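Local structure of NAD(P)-dependent oxidoreductase (Pseudomonas putida, 7A3W) at residues Ser271-Ala276 against Ala287-Ala292; Gly194-Ser199 against Ala259-Ala264; Pro9-Leu14 against Ser65-Ile70; Gly93-Asn98 against Asn118-Asp123; Gly125-Pro130 against Pro175-Leu180. The protein probably catalyses NADPH-dependent reduction of imines and enimines, supporting both reductive amination and conjugate reduction, as a dimer of two identical subunits. All blocks are in the same frame, centred on the assembly; numbering follows the deposited sequence.

Along the chain the contacts follow one another in the order 3, 4, 5, 2, 1. Contacts 3 and 4, centres about 10 Å apart, belong to one sheet in the cofactor-binding domain, where strands 67-70 and 95-98 are neighbours. Contact 5 lies almost at the centre of the chain: sharing strand 120-126 with contact 4 and helix 173-200 with contact 2, it joins the two domains beside NADPH. Its centre is about 27 Å from that of contact 2. Contacts 1 and 2, centres about 24 Å apart, lie in the helical C-terminal domain. Both touch the second subunit: Tyr272 of contact 1 packs on Pro262 of the second subunit, a residue of that subunit's copy of contact 2.

Contact 1. Residues Ser271-Ala276 against Ala287-Ala292; sequences SYCRMA and ASLFKA
Leu289 brings both of its methyl groups onto helix 264-278: CD1 lies 3.5 Å from Ala276 CB, while CD2 lies 3.9 Å from Tyr272 CB and close to Cys273. Its branch point sits above the carbonyl of Tyr272, with Leu289 CG 3.7 Å from Tyr272 O, the same oxygen that accepts the helical bond from Ala276 N. One turn on, Ala292 presses its CB to 3.6 Å from Ala276 CA, and the two alanine CA atoms are 5.0 Å apart, a close approach allowed by their small side chains. Met275 adds its CB beside Ala292 CB. No hydrogen bond crosses the contact. The ring of Tyr272, with CG beside the backbone N (chi1 -64°), leads off instead to the second subunit, where OH bonds Glu193 and the amide of Ala264. Behind Cys273 and Leu289, helix 242-258 closes the apolar side with Val246 and Val242. Close helix-to-helix packing, carried mainly by apolar side chains, is in keeping with the helical C-terminal domain of this reductive aminase-like family.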
# COMPACT_ATOMS: atom_id res chain seq x y z
N SER B 271 -1.74 -16.04 -5.18
CA SER B 271 -1.79 -16.50 -6.60
C SER B 271 -0.53 -16.03 -7.32
O SER B 271 0.01 -16.79 -8.13
CB SER B 271 -3.06 -16.05 -7.30
OG SER B 271 -2.99 -14.68 -7.67
N TYR B 272 -0.03 -14.83 -7.04
CA TYR B 272 1.18 -14.30 -7.70
C TYR B 272 2.41 -15.07 -7.17
O TYR B 272 3.31 -15.41 -7.96
CB TYR B 272 1.30 -12.80 -7.49
CG TYR B 272 0.19 -12.00 -8.13
CD1 TYR B 272 -0.61 -12.54 -9.12
CD2 TYR B 272 -0.02 -10.67 -7.79
CE1 TYR B 272 -1.60 -11.80 -9.74
CE2 TYR B 272 -1.00 -9.91 -8.41
CZ TYR B 272 -1.80 -10.48 -9.38
OH TYR B 272 -2.79 -9.78 -10.02
N CYS B 273 2.45 -15.33 -5.87
CA CYS B 273 3.47 -16.19 -5.25
C CYS B 273 3.50 -17.55 -5.95
O CYS B 273 4.59 -18.01 -6.28
CB CYS B 273 3.23 -16.38 -3.77
SG CYS B 273 3.63 -14.89 -2.82
N ARG B 274 2.33 -18.15 -6.16
CA ARG B 274 2.25 -19.52 -6.74
C ARG B 274 2.69 -19.47 -8.21
O ARG B 274 3.41 -20.38 -8.63
CB ARG B 274 0.86 -20.11 -6.49
CG ARG B 274 0.64 -20.48 -5.03
CD ARG B 274 -0.62 -21.28 -4.82
NE ARG B 274 -1.19 -21.01 -3.51
CZ ARG B 274 -0.66 -21.41 -2.37
NH1 ARG B 274 0.47 -22.10 -2.35
NH2 ARG B 274 -1.29 -21.14 -1.23
N MET B 275 2.35 -18.42 -8.94
CA MET B 275 2.90 -18.16 -10.30
C MET B 275 4.42 -18.27 -10.26
O MET B 275 4.98 -18.95 -11.10
CB MET B 275 2.57 -16.75 -10.80
CG MET B 275 1.31 -16.64 -11.60
SD MET B 275 0.99 -14.88 -11.94
CE MET B 275 -0.79 -14.99 -11.89
N ALA B 276 5.06 -17.58 -9.31
CA ALA B 276 6.53 -17.55 -9.18
C ALA B 276 7.06 -18.94 -8.84
O ALA B 276 8.04 -19.38 -9.48
CB ALA B 276 6.94 -16.50 -8.18
N ALA B 287 10.71 -10.01 -5.13
CA ALA B 287 10.71 -9.15 -6.33
C ALA B 287 10.53 -10.00 -7.60
O ALA B 287 9.98 -9.49 -8.56
CB ALA B 287 11.96 -8.30 -6.38
N SER B 288 10.92 -11.28 -7.59
CA SER B 288 10.82 -12.18 -8.76
C SER B 288 9.35 -12.32 -9.22
O SER B 288 9.14 -12.78 -10.34
CB SER B 288 11.43 -13.52 -8.46
OG SER B 288 10.68 -14.23 -7.50
N LEU B 289 8.38 -11.98 -8.36
CA LEU B 289 6.95 -12.05 -8.76
C LEU B 289 6.71 -11.16 -9.99
O LEU B 289 5.89 -11.54 -10.82
CB LEU B 289 6.05 -11.60 -7.61
CG LEU B 289 5.47 -12.70 -6.73
CD1 LEU B 289 6.55 -13.61 -6.17
CD2 LEU B 289 4.66 -12.07 -5.62
N PHE B 290 7.42 -10.04 -10.11
CA PHE B 290 7.28 -9.14 -11.28
C PHE B 290 7.50 -9.94 -12.57
O PHE B 290 6.68 -9.81 -13.49
CB PHE B 290 8.25 -7.97 -11.21
CG PHE B 290 8.16 -7.01 -12.36
CD1 PHE B 290 8.85 -7.24 -13.54
CD2 PHE B 290 7.42 -5.84 -12.26
CE1 PHE B 290 8.80 -6.34 -14.59
CE2 PHE B 290 7.37 -4.93 -13.31
CZ PHE B 290 8.07 -5.17 -14.47
N LYS B 291 8.56 -10.74 -12.61
CA LYS B 291 8.96 -11.53 -13.81
C LYS B 291 7.93 -12.63 -14.02
O LYS B 291 7.58 -12.90 -15.19
CB LYS B 291 10.39 -12.04 -13.62
CG LYS B 291 10.89 -13.10 -14.59
CD LYS B 291 12.30 -13.56 -14.22
CE LYS B 291 12.80 -14.69 -15.08
NZ LYS B 291 13.04 -14.20 -16.46
N ALA B 292 7.41 -13.24 -12.95
CA ALA B 292 6.43 -14.36 -13.05
C ALA B 292 5.10 -13.82 -13.57
O ALA B 292 4.37 -14.54 -14.29
CB ALA B 292 6.24 -15.00 -11.70

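Contact 2. Residues Gly194-Ser199 against Ala259-Ala264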
# COMPACT_ATOMS: atom_id res chain seq x y z
N GLY B 194 -6.84 -6.29 6.45
CA GLY B 194 -6.10 -6.33 7.73
C GLY B 194 -6.87 -5.70 8.88
O GLY B 194 -6.88 -6.28 9.99
N ALA B 195 -7.48 -4.54 8.66
CA ALA B 195 -8.21 -3.80 9.71
C ALA B 195 -9.37 -4.68 10.18
O ALA B 195 -9.62 -4.74 11.40
CB ALA B 195 -8.70 -2.48 9.19
N VAL B 196 -10.00 -5.41 9.27
CA VAL B 196 -11.12 -6.32 9.63
C VAL B 196 -10.57 -7.48 10.47
O VAL B 196 -11.15 -7.75 11.55
CB VAL B 196 -11.91 -6.77 8.40
CG1 VAL B 196 -12.83 -7.93 8.74
CG2 VAL B 196 -12.69 -5.62 7.79
N LEU B 197 -9.48 -8.11 10.05
CA LEU B 197 -8.87 -9.20 10.86
C LEU B 197 -8.54 -8.66 12.26
O LEU B 197 -8.87 -9.31 13.27
CB LEU B 197 -7.62 -9.76 10.16
CG LEU B 197 -6.96 -10.97 10.84
CD1 LEU B 197 -7.95 -12.11 11.00
CD2 LEU B 197 -5.76 -11.45 10.05
N ALA B 198 -7.91 -7.49 12.35
CA ALA B 198 -7.50 -6.93 13.66
C ALA B 198 -8.74 -6.74 14.54
O ALA B 198 -8.73 -7.15 15.72
CB ALA B 198 -6.79 -5.63 13.46
N SER B 199 -9.78 -6.15 13.97
CA SER B 199 -11.07 -5.88 14.64
C SER B 199 -11.65 -7.19 15.18
O SER B 199 -12.13 -7.17 16.34
CB SER B 199 -12.02 -5.17 13.71
OG SER B 199 -13.30 -5.09 14.30
N ALA B 259 -11.45 -16.13 11.34
CA ALA B 259 -12.14 -14.88 11.74
C ALA B 259 -13.40 -14.66 10.89
O ALA B 259 -14.11 -13.68 11.17
CB ALA B 259 -11.22 -13.70 11.61
N ASN B 260 -13.64 -15.48 9.87
CA ASN B 260 -14.67 -15.22 8.84
C ASN B 260 -14.50 -13.81 8.26
O ASN B 260 -15.52 -13.17 7.92
CB ASN B 260 -16.06 -15.46 9.42
CG ASN B 260 -16.29 -16.95 9.52
OD1 ASN B 260 -16.21 -17.52 10.60
ND2 ASN B 260 -16.49 -17.59 8.38
N ALA B 261 -13.26 -13.34 8.16
CA ALA B 261 -12.92 -12.08 7.50
C ALA B 261 -12.70 -12.37 6.02
O ALA B 261 -12.25 -13.44 5.64
CB ALA B 261 -11.71 -11.46 8.14
N PRO B 262 -13.02 -11.43 5.11
CA PRO B 262 -12.70 -11.58 3.70
C PRO B 262 -11.18 -11.64 3.47
O PRO B 262 -10.42 -11.01 4.22
CB PRO B 262 -13.28 -10.34 3.01
CG PRO B 262 -14.13 -9.66 4.05
CD PRO B 262 -13.73 -10.18 5.42
N HIS B 263 -10.77 -12.35 2.42
CA HIS B 263 -9.36 -12.67 2.12
C HIS B 263 -9.07 -12.62 0.62
O HIS B 263 -8.11 -13.28 0.19
CB HIS B 263 -9.01 -14.01 2.76
CG HIS B 263 -9.92 -15.12 2.36
ND1 HIS B 263 -9.77 -15.79 1.17
CD2 HIS B 263 -10.98 -15.67 2.97
CE1 HIS B 263 -10.69 -16.72 1.07
NE2 HIS B 263 -11.44 -16.68 2.16
N ALA B 264 -9.82 -11.83 -0.15
CA ALA B 264 -9.63 -11.71 -1.61
C ALA B 264 -8.26 -11.08 -1.94
O ALA B 264 -7.64 -11.43 -2.96
CB ALA B 264 -10.75 -10.89 -2.20
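Leu197 and Val196, adjacent on helix 173-200, rest against the Schellman motif that ends helix 242-258 and the link after it. In that motif Asn260 takes up positive phi (51°), after which the chain extends through Ala261 and Pro262 to His263, the N-cap of helix 264-278. Leu197, Val196 and Ala261 bury the most surface. Leu197 puts CD1 3.7 Å from Ala259 CB, at the start of the turn; its CG is anti to the backbone N (chi1 -175°), which helps bring CD1 to the turn. Ala261 points its CB at the helix and meets Val196 CG1 at 3.8 Å. The side-chain contacts are carbon to carbon, and no hydrogen bond crosses. Leu256 of helix 242-258 backs both Leu197 and Ala261, while Val196 also packs on Phe290 of the second subunit, placing the contact next to the dimer interface. On its Pro262 side, Val196 CG1 comes to 4.1 Å from Pro262 CD, the two side chains crossing at about a right angle.

Contact 3. Residues Pro9-Leu14 against Ser65-Ile70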
# COMPACT_ATOMS: atom_id res chain seq x y z
N PRO B 9 -5.72 35.53 -15.12
CA PRO B 9 -6.53 35.25 -16.31
C PRO B 9 -7.73 34.36 -16.00
O PRO B 9 -7.84 33.85 -14.90
CB PRO B 9 -5.53 34.52 -17.20
CG PRO B 9 -4.69 33.75 -16.20
CD PRO B 9 -4.49 34.73 -15.06
N SER B 10 -8.63 34.22 -16.96
CA SER B 10 -9.87 33.42 -16.80
C SER B 10 -9.54 31.94 -16.95
O SER B 10 -8.68 31.59 -17.80
CB SER B 10 -10.96 33.85 -17.76
OG SER B 10 -12.12 33.01 -17.61
N VAL B 11 -10.20 31.10 -16.15
CA VAL B 11 -10.14 29.63 -16.29
C VAL B 11 -11.57 29.12 -16.37
O VAL B 11 -12.39 29.66 -15.67
CB VAL B 11 -9.39 28.99 -15.13
CG1 VAL B 11 -9.25 27.49 -15.34
CG2 VAL B 11 -8.03 29.65 -14.94
N SER B 12 -11.82 28.10 -17.18
CA SER B 12 -13.13 27.43 -17.25
C SER B 12 -12.99 26.02 -16.65
O SER B 12 -11.92 25.41 -16.81
CB SER B 12 -13.68 27.41 -18.65
OG SER B 12 -13.95 28.72 -19.13
N VAL B 13 -13.99 25.59 -15.91
CA VAL B 13 -14.09 24.22 -15.32
C VAL B 13 -15.41 23.64 -15.81
O VAL B 13 -16.44 24.28 -15.60
CB VAL B 13 -13.99 24.25 -13.78
CG1 VAL B 13 -14.22 22.88 -13.16
CG2 VAL B 13 -12.66 24.86 -13.32
N LEU B 14 -15.34 22.50 -16.47
CA LEU B 14 -16.53 21.78 -16.98
C LEU B 14 -16.64 20.48 -16.18
O LEU B 14 -15.73 19.67 -16.23
CB LEU B 14 -16.37 21.49 -18.47
CG LEU B 14 -16.58 22.67 -19.42
CD1 LEU B 14 -15.48 23.70 -19.28
CD2 LEU B 14 -16.67 22.18 -20.86
N SER B 65 -12.55 31.30 -21.81
CA SER B 65 -11.20 31.18 -21.22
C SER B 65 -10.20 30.59 -22.22
O SER B 65 -10.63 29.85 -23.14
CB SER B 65 -11.24 30.34 -19.95
OG SER B 65 -12.26 30.80 -19.08
N ASN B 66 -8.91 30.82 -21.99
CA ASN B 66 -7.84 30.15 -22.77
C ASN B 66 -7.33 28.90 -22.00
O ASN B 66 -6.49 28.21 -22.56
CB ASN B 66 -6.69 31.11 -23.12
CG ASN B 66 -5.77 31.41 -21.96
OD1 ASN B 66 -6.06 31.07 -20.81
ND2 ASN B 66 -4.63 32.02 -22.24
N LEU B 67 -7.82 28.62 -20.79
CA LEU B 67 -7.52 27.37 -20.05
C LEU B 67 -8.83 26.69 -19.63
O LEU B 67 -9.59 27.28 -18.86
CB LEU B 67 -6.65 27.66 -18.83
CG LEU B 67 -6.33 26.45 -17.95
CD1 LEU B 67 -5.62 25.37 -18.75
CD2 LEU B 67 -5.51 26.87 -16.74
N ILE B 68 -9.09 25.52 -20.18
CA ILE B 68 -10.37 24.79 -20.03
C ILE B 68 -10.07 23.46 -19.32
O ILE B 68 -9.48 22.55 -19.95
CB ILE B 68 -11.02 24.52 -21.39
CG1 ILE B 68 -11.04 25.72 -22.35
CG2 ILE B 68 -12.40 23.92 -21.16
CD1 ILE B 68 -11.62 27.00 -21.78
N ILE B 69 -10.52 23.32 -18.08
CA ILE B 69 -10.25 22.12 -17.24
C ILE B 69 -11.50 21.25 -17.25
O ILE B 69 -12.58 21.76 -16.96
CB ILE B 69 -9.85 22.52 -15.82
CG1 ILE B 69 -8.53 23.31 -15.83
CG2 ILE B 69 -9.79 21.30 -14.92
CD1 ILE B 69 -8.29 24.08 -14.57
N ILE B 70 -11.35 19.99 -17.62
CA ILE B 70 -12.49 19.03 -17.73
C ILE B 70 -12.41 18.09 -16.53
O ILE B 70 -11.34 17.52 -16.29
CB ILE B 70 -12.42 18.23 -19.03
CG1 ILE B 70 -12.13 19.10 -20.25
CG2 ILE B 70 -13.71 17.41 -19.20
CD1 ILE B 70 -13.12 20.21 -20.48
O HOH W 1 -8.41 32.99 -20.04
O HOH W 2 -5.90 31.32 -18.22
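The one flat side-chain group, the amide of Asn66, presents its OD1 to Ser10 through water: a single water donates to Asn66 OD1 (2.6 Å) and to Ser10 O, and a second links Ser10 O to Asn66 N. The other flat groups are peptide planes, joined edge to edge into a parallel pair of strands. Ser12 N donates to Leu67 O at 2.9 Å almost in line (N-H...O 175°), and Leu14 N to Ile69 O likewise. Ile69 N meets Ser12 O at 2.8 Å but approaches tilted 30° from the carbonyl plane. On one face of the sheet Leu14 CD1 packs on Ile68 CG2 at 3.6 Å, with Ile70 CD1 alongside Leu14; on the other, where Val13 and Ile69 point, Val11 CG1 touches Ile69 CD1, also at 3.6 Å. At the N-terminal end of the pair, Ser65 OG lies between two hydroxyls, 2.7 Å from Ser10 OG in a hydrogen bond and 2.7 Å from Ser12 OG, with the protons not settled. Ser12 OG is bonded further to Ala61 O, which ties this cluster to helix 58-64. Helix 18-29 covers Val11, Val13 and Ile69, and helix 146-157 covers Val11 and Leu67. Adjacent parallel strands 10-14 and 67-70, flanked by helices and leading at Leu14 into the glycine-rich turn, are the centre of a Rossmann fold.

Contact 4. Residues Gly93-Asn98 against Asn118-Asp123; sequences GKTIVN and NGLYVD
Tyr121 and Asn98 form the tight end of this contact. Tyr121 OH accepts a bond from Asn98 ND2 at 3.0 Å, bent to 142° at the hydrogen, with amide and ring planes 67° apart. The same hydroxyl donates a weak bond to Asp123 OD1 (2.6 Å), and this carboxylate, itself in a salt bridge with Lys75, would tend to fix the rotation of the O-H. Ring atom CD1 of Tyr121 also lies 3.9 Å from Ile96 CG2. Between the parallel strands four backbone bonds run from Leu120 N to Lys94 O (2.9 Å) up to Asn98 N to Val122 O (3.0 Å). The opposite end is looser: Gly93 N and Asn118 O, 4.3 Å apart, are bridged by a water, and Asn118, exposed and modelled in two conformers, ends a helix in a Schellman motif. Helix 104-116 connects the parallel neighbours 95-98 and 120-126 into a beta-alpha-beta unit. It packs on Tyr121 and Asn98 from one face, helix 146-157 covers Thr95 and Leu120 on the other, and strand 67-70 flanks strand 95-98.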
# COMPACT_ATOMS: atom_id res chain seq x y z
N GLY B 93 -5.43 29.10 -29.45
CA GLY B 93 -4.90 29.78 -28.26
C GLY B 93 -5.43 29.16 -26.97
O GLY B 93 -5.07 29.66 -25.89
N LYS B 94 -6.28 28.14 -27.04
CA LYS B 94 -6.94 27.56 -25.85
C LYS B 94 -6.31 26.21 -25.52
O LYS B 94 -6.11 25.39 -26.44
CB LYS B 94 -8.44 27.38 -26.05
CG LYS B 94 -9.26 28.62 -26.35
CD LYS B 94 -10.74 28.31 -26.45
CE LYS B 94 -11.62 29.48 -26.83
NZ LYS B 94 -11.48 30.62 -25.90
N THR B 95 -6.09 25.96 -24.23
CA THR B 95 -5.53 24.69 -23.72
C THR B 95 -6.66 23.94 -23.02
O THR B 95 -7.22 24.48 -22.06
CB THR B 95 -4.33 24.91 -22.80
OG1 THR B 95 -3.34 25.49 -23.64
CG2 THR B 95 -3.81 23.64 -22.17
N ILE B 96 -6.98 22.78 -23.53
CA ILE B 96 -7.90 21.83 -22.86
C ILE B 96 -7.06 20.89 -21.98
O ILE B 96 -6.17 20.25 -22.51
CB ILE B 96 -8.69 21.04 -23.91
CG1 ILE B 96 -9.62 21.97 -24.69
CG2 ILE B 96 -9.44 19.89 -23.27
CD1 ILE B 96 -10.91 22.23 -23.99
N VAL B 97 -7.37 20.82 -20.69
CA VAL B 97 -6.74 19.91 -19.70
C VAL B 97 -7.83 18.96 -19.21
O VAL B 97 -8.71 19.39 -18.50
CB VAL B 97 -6.10 20.65 -18.53
CG1 VAL B 97 -5.39 19.68 -17.60
CG2 VAL B 97 -5.12 21.70 -19.02
N ASN B 98 -7.72 17.70 -19.61
CA ASN B 98 -8.75 16.68 -19.31
C ASN B 98 -8.31 15.88 -18.08
O ASN B 98 -7.44 15.00 -18.21
CB ASN B 98 -8.90 15.83 -20.56
CG ASN B 98 -9.98 14.79 -20.43
OD1 ASN B 98 -10.61 14.67 -19.38
ND2 ASN B 98 -10.13 14.01 -21.50
N ASN B 118 -8.20 23.43 -33.59
CA ASN B 118 -6.95 24.23 -33.43
C ASN B 118 -6.69 24.52 -31.95
O ASN B 118 -5.94 25.48 -31.63
CB ASN B 118 -6.99 25.51 -34.27
CG ASN B 118 -7.07 25.22 -35.76
OD1 ASN B 118 -8.07 25.54 -36.39
ND2 ASN B 118 -6.06 24.58 -36.30
N GLY B 119 -7.24 23.68 -31.07
CA GLY B 119 -6.96 23.74 -29.63
C GLY B 119 -5.70 22.99 -29.30
O GLY B 119 -5.17 22.28 -30.18
N LEU B 120 -5.21 23.18 -28.09
CA LEU B 120 -4.01 22.51 -27.53
C LEU B 120 -4.52 21.57 -26.44
O LEU B 120 -5.42 21.99 -25.70
CB LEU B 120 -3.09 23.55 -26.90
CG LEU B 120 -2.11 24.32 -27.78
CD1 LEU B 120 -2.41 24.23 -29.25
CD2 LEU B 120 -2.04 25.77 -27.32
N TYR B 121 -3.95 20.37 -26.33
CA TYR B 121 -4.49 19.31 -25.45
C TYR B 121 -3.43 18.80 -24.48
O TYR B 121 -2.29 18.43 -24.88
CB TYR B 121 -5.02 18.14 -26.28
CG TYR B 121 -5.71 17.10 -25.44
CD1 TYR B 121 -6.89 17.38 -24.77
CD2 TYR B 121 -5.13 15.86 -25.23
CE1 TYR B 121 -7.51 16.44 -23.97
CE2 TYR B 121 -5.73 14.91 -24.42
CZ TYR B 121 -6.93 15.19 -23.80
OH TYR B 121 -7.51 14.21 -23.04
N VAL B 122 -3.83 18.75 -23.21
CA VAL B 122 -3.04 18.15 -22.11
C VAL B 122 -3.96 17.16 -21.40
O VAL B 122 -5.06 17.56 -21.01
CB VAL B 122 -2.50 19.24 -21.16
CG1 VAL B 122 -1.65 18.64 -20.07
CG2 VAL B 122 -1.71 20.27 -21.95
N ASP B 123 -3.51 15.92 -21.27
CA ASP B 123 -4.24 14.89 -20.50
C ASP B 123 -3.69 14.90 -19.07
O ASP B 123 -2.51 15.25 -18.88
CB ASP B 123 -4.16 13.54 -21.19
CG ASP B 123 -5.31 12.66 -20.73
OD1 ASP B 123 -6.44 13.08 -21.00
OD2 ASP B 123 -5.07 11.63 -20.08
O HOH W 3 -3.82 26.96 -30.92

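Contact 5. Residues Gly125-Pro130 against Pro175-Leu180. With NDP (NADPH dihydro-nicotinamide-adenine-dinucleotide phosphate), chain F.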
# COMPACT_ATOMS: atom_id res chain seq x y z
N GLY B 125 -4.23 13.57 -14.61
CA GLY B 125 -4.75 12.59 -13.65
C GLY B 125 -4.53 13.12 -12.25
O GLY B 125 -3.38 13.48 -11.93
N ILE B 126 -5.62 13.23 -11.49
CA ILE B 126 -5.60 13.83 -10.13
C ILE B 126 -5.27 12.73 -9.11
O ILE B 126 -6.01 11.73 -9.04
CB ILE B 126 -6.91 14.55 -9.79
CG1 ILE B 126 -7.29 15.59 -10.85
CG2 ILE B 126 -6.80 15.15 -8.40
CD1 ILE B 126 -8.70 16.10 -10.78
N MET B 127 -4.20 12.92 -8.36
CA MET B 127 -3.66 11.89 -7.44
C MET B 127 -4.00 12.28 -5.99
O MET B 127 -3.10 12.30 -5.12
CB MET B 127 -2.15 11.74 -7.67
CG MET B 127 -1.74 11.68 -9.16
SD MET B 127 -2.78 10.52 -10.17
CE MET B 127 -2.27 8.93 -9.52
N CYS B 128 -5.28 12.50 -5.71
CA CYS B 128 -5.76 12.92 -4.37
C CYS B 128 -7.29 12.94 -4.33
O CYS B 128 -7.94 12.83 -5.38
CB CYS B 128 -5.23 14.30 -3.97
SG CYS B 128 -5.95 15.69 -4.89
N TYR B 129 -7.82 13.09 -3.13
CA TYR B 129 -9.25 13.39 -2.90
C TYR B 129 -9.42 14.91 -2.88
O TYR B 129 -8.43 15.65 -2.72
CB TYR B 129 -9.73 12.73 -1.60
CG TYR B 129 -9.82 11.23 -1.70
CD1 TYR B 129 -10.90 10.64 -2.34
CD2 TYR B 129 -8.85 10.39 -1.16
CE1 TYR B 129 -11.03 9.27 -2.42
CE2 TYR B 129 -8.94 9.01 -1.32
CZ TYR B 129 -10.06 8.45 -1.90
OH TYR B 129 -10.20 7.11 -2.04
N PRO B 130 -10.66 15.40 -3.07
CA PRO B 130 -10.88 16.85 -3.23
C PRO B 130 -10.28 17.68 -2.08
O PRO B 130 -9.79 18.78 -2.33
CB PRO B 130 -12.40 16.95 -3.32
CG PRO B 130 -12.80 15.65 -3.98
CD PRO B 130 -11.89 14.62 -3.32
N PRO B 175 -1.86 5.47 -18.83
CA PRO B 175 -1.41 4.16 -18.33
C PRO B 175 -0.73 4.26 -16.97
O PRO B 175 -0.94 3.41 -16.12
CB PRO B 175 -0.50 3.64 -19.45
CG PRO B 175 -0.97 4.40 -20.68
CD PRO B 175 -1.29 5.78 -20.16
N THR B 176 0.08 5.30 -16.77
CA THR B 176 0.78 5.55 -15.49
C THR B 176 -0.25 5.84 -14.40
O THR B 176 -0.16 5.25 -13.32
CB THR B 176 1.80 6.67 -15.70
OG1 THR B 176 2.80 6.10 -16.55
CG2 THR B 176 2.42 7.18 -14.41
N TYR B 177 -1.19 6.74 -14.68
CA TYR B 177 -2.31 7.12 -13.78
C TYR B 177 -3.06 5.86 -13.36
O TYR B 177 -3.27 5.63 -12.16
CB TYR B 177 -3.21 8.11 -14.52
CG TYR B 177 -4.56 8.42 -13.95
CD1 TYR B 177 -4.70 9.36 -12.93
CD2 TYR B 177 -5.72 7.88 -14.49
CE1 TYR B 177 -5.94 9.73 -12.45
CE2 TYR B 177 -6.97 8.21 -13.98
CZ TYR B 177 -7.08 9.16 -12.98
OH TYR B 177 -8.30 9.55 -12.48
N LEU B 178 -3.43 5.03 -14.33
CA LEU B 178 -4.21 3.82 -14.00
C LEU B 178 -3.36 2.81 -13.22
O LEU B 178 -3.90 2.16 -12.27
CB LEU B 178 -4.77 3.24 -15.30
CG LEU B 178 -5.78 4.09 -16.07
CD1 LEU B 178 -6.17 3.36 -17.36
CD2 LEU B 178 -7.02 4.41 -15.27
N ALA B 179 -2.06 2.70 -13.52
CA ALA B 179 -1.13 1.78 -12.83
C ALA B 179 -0.98 2.23 -11.36
O ALA B 179 -1.05 1.40 -10.46
CB ALA B 179 0.20 1.74 -13.54
N LEU B 180 -0.79 3.53 -11.12
CA LEU B 180 -0.69 4.06 -9.74
C LEU B 180 -1.99 3.83 -8.95
O LEU B 180 -1.91 3.49 -7.76
CB LEU B 180 -0.31 5.53 -9.79
CG LEU B 180 1.09 5.79 -10.31
CD1 LEU B 180 1.29 7.25 -10.68
CD2 LEU B 180 2.13 5.36 -9.30
PA NDP F . -18.99 12.95 -9.52
O1A NDP F . -19.10 13.75 -8.26
O2A NDP F . -19.87 11.74 -9.78
O5B NDP F . -19.21 13.99 -10.73
C5B NDP F . -19.40 13.51 -12.07
C4B NDP F . -19.49 14.72 -12.95
O4B NDP F . -19.66 14.30 -14.34
C3B NDP F . -20.65 15.67 -12.66
O3B NDP F . -20.25 16.98 -13.01
C2B NDP F . -21.72 15.12 -13.59
O2B NDP F . -22.77 16.01 -13.98
C1B NDP F . -20.84 14.89 -14.82
N9A NDP F . -21.46 14.03 -15.80
C8A NDP F . -21.82 12.71 -15.69
N7A NDP F . -22.37 12.24 -16.79
C5A NDP F . -22.30 13.30 -17.68
C6A NDP F . -22.72 13.44 -19.02
N6A NDP F . -23.26 12.46 -19.75
N1A NDP F . -22.51 14.64 -19.61
C2A NDP F . -21.96 15.63 -18.89
N3A NDP F . -21.55 15.62 -17.63
C4A NDP F . -21.76 14.41 -17.08
O3 NDP F . -17.50 12.51 -9.85
PN NDP F . -16.14 13.15 -9.26
O1N NDP F . -15.89 12.43 -7.99
O2N NDP F . -16.25 14.65 -9.22
O5D NDP F . -15.09 12.62 -10.32
C5D NDP F . -14.85 13.26 -11.60
C4D NDP F . -13.65 12.62 -12.23
O4D NDP F . -12.47 12.87 -11.43
C3D NDP F . -13.73 11.09 -12.42
O3D NDP F . -13.27 10.75 -13.73
C2D NDP F . -12.86 10.57 -11.29
O2D NDP F . -12.35 9.27 -11.58
C1D NDP F . -11.81 11.66 -11.15
N1N NDP F . -11.23 11.78 -9.77
C2N NDP F . -12.01 12.00 -8.65
C3N NDP F . -11.48 11.93 -7.38
C7N NDP F . -12.29 12.16 -6.15
O7N NDP F . -11.75 11.94 -5.06
N7N NDP F . -13.53 12.62 -6.21
C4N NDP F . -10.03 11.69 -7.21
C5N NDP F . -9.30 11.50 -8.44
C6N NDP F . -9.87 11.65 -9.62
P2B NDP F . -24.04 16.10 -12.98
O1X NDP F . -24.42 14.64 -12.72
O2X NDP F . -23.65 16.92 -11.77
O3X NDP F . -25.01 16.81 -13.89
O HOH W 4 -8.22 12.38 -12.58
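The ring of Tyr177 lies obliquely against the backbone of Gly125, its CD1 3.3 Å from Gly125 CA, where the glycine has no side chain to hold it off. Met127 comes to the edge of the same ring: SD is 4.8 Å from the ring centroid and 76° off its normal, a Met-aromatic contact. Bent at chi2 and chi3, the Met127 chain then carries CE across Leu180 at about a right angle, 3.9 Å from Leu180 CB. Strand 120-126 of the Rossmann-type domain here meets helix 173-200, a long helix leading into the C-terminal domain, and the seam between them opens onto NADPH. The ring of Tyr177, its CG anti to the backbone N (chi1 167°), reaches along this seam so that OH bonds Thr101 OG1 and lies 2.8 Å from a bonded water; separately, that water accepts from Ile126 N. From Ile126 onward the chain follows the nicotinamide. Cys128 O lies 3.0 Å from C4N of NADPH, the carbon that carries the hydride in this cofactor, and Ile126 O 3.4 Å from its C5N. Tyr129, whose OH bonds His245 of the second subunit, brings CD1 obliquely to 3.1 Å from the carboxamide oxygen O7N of NADPH.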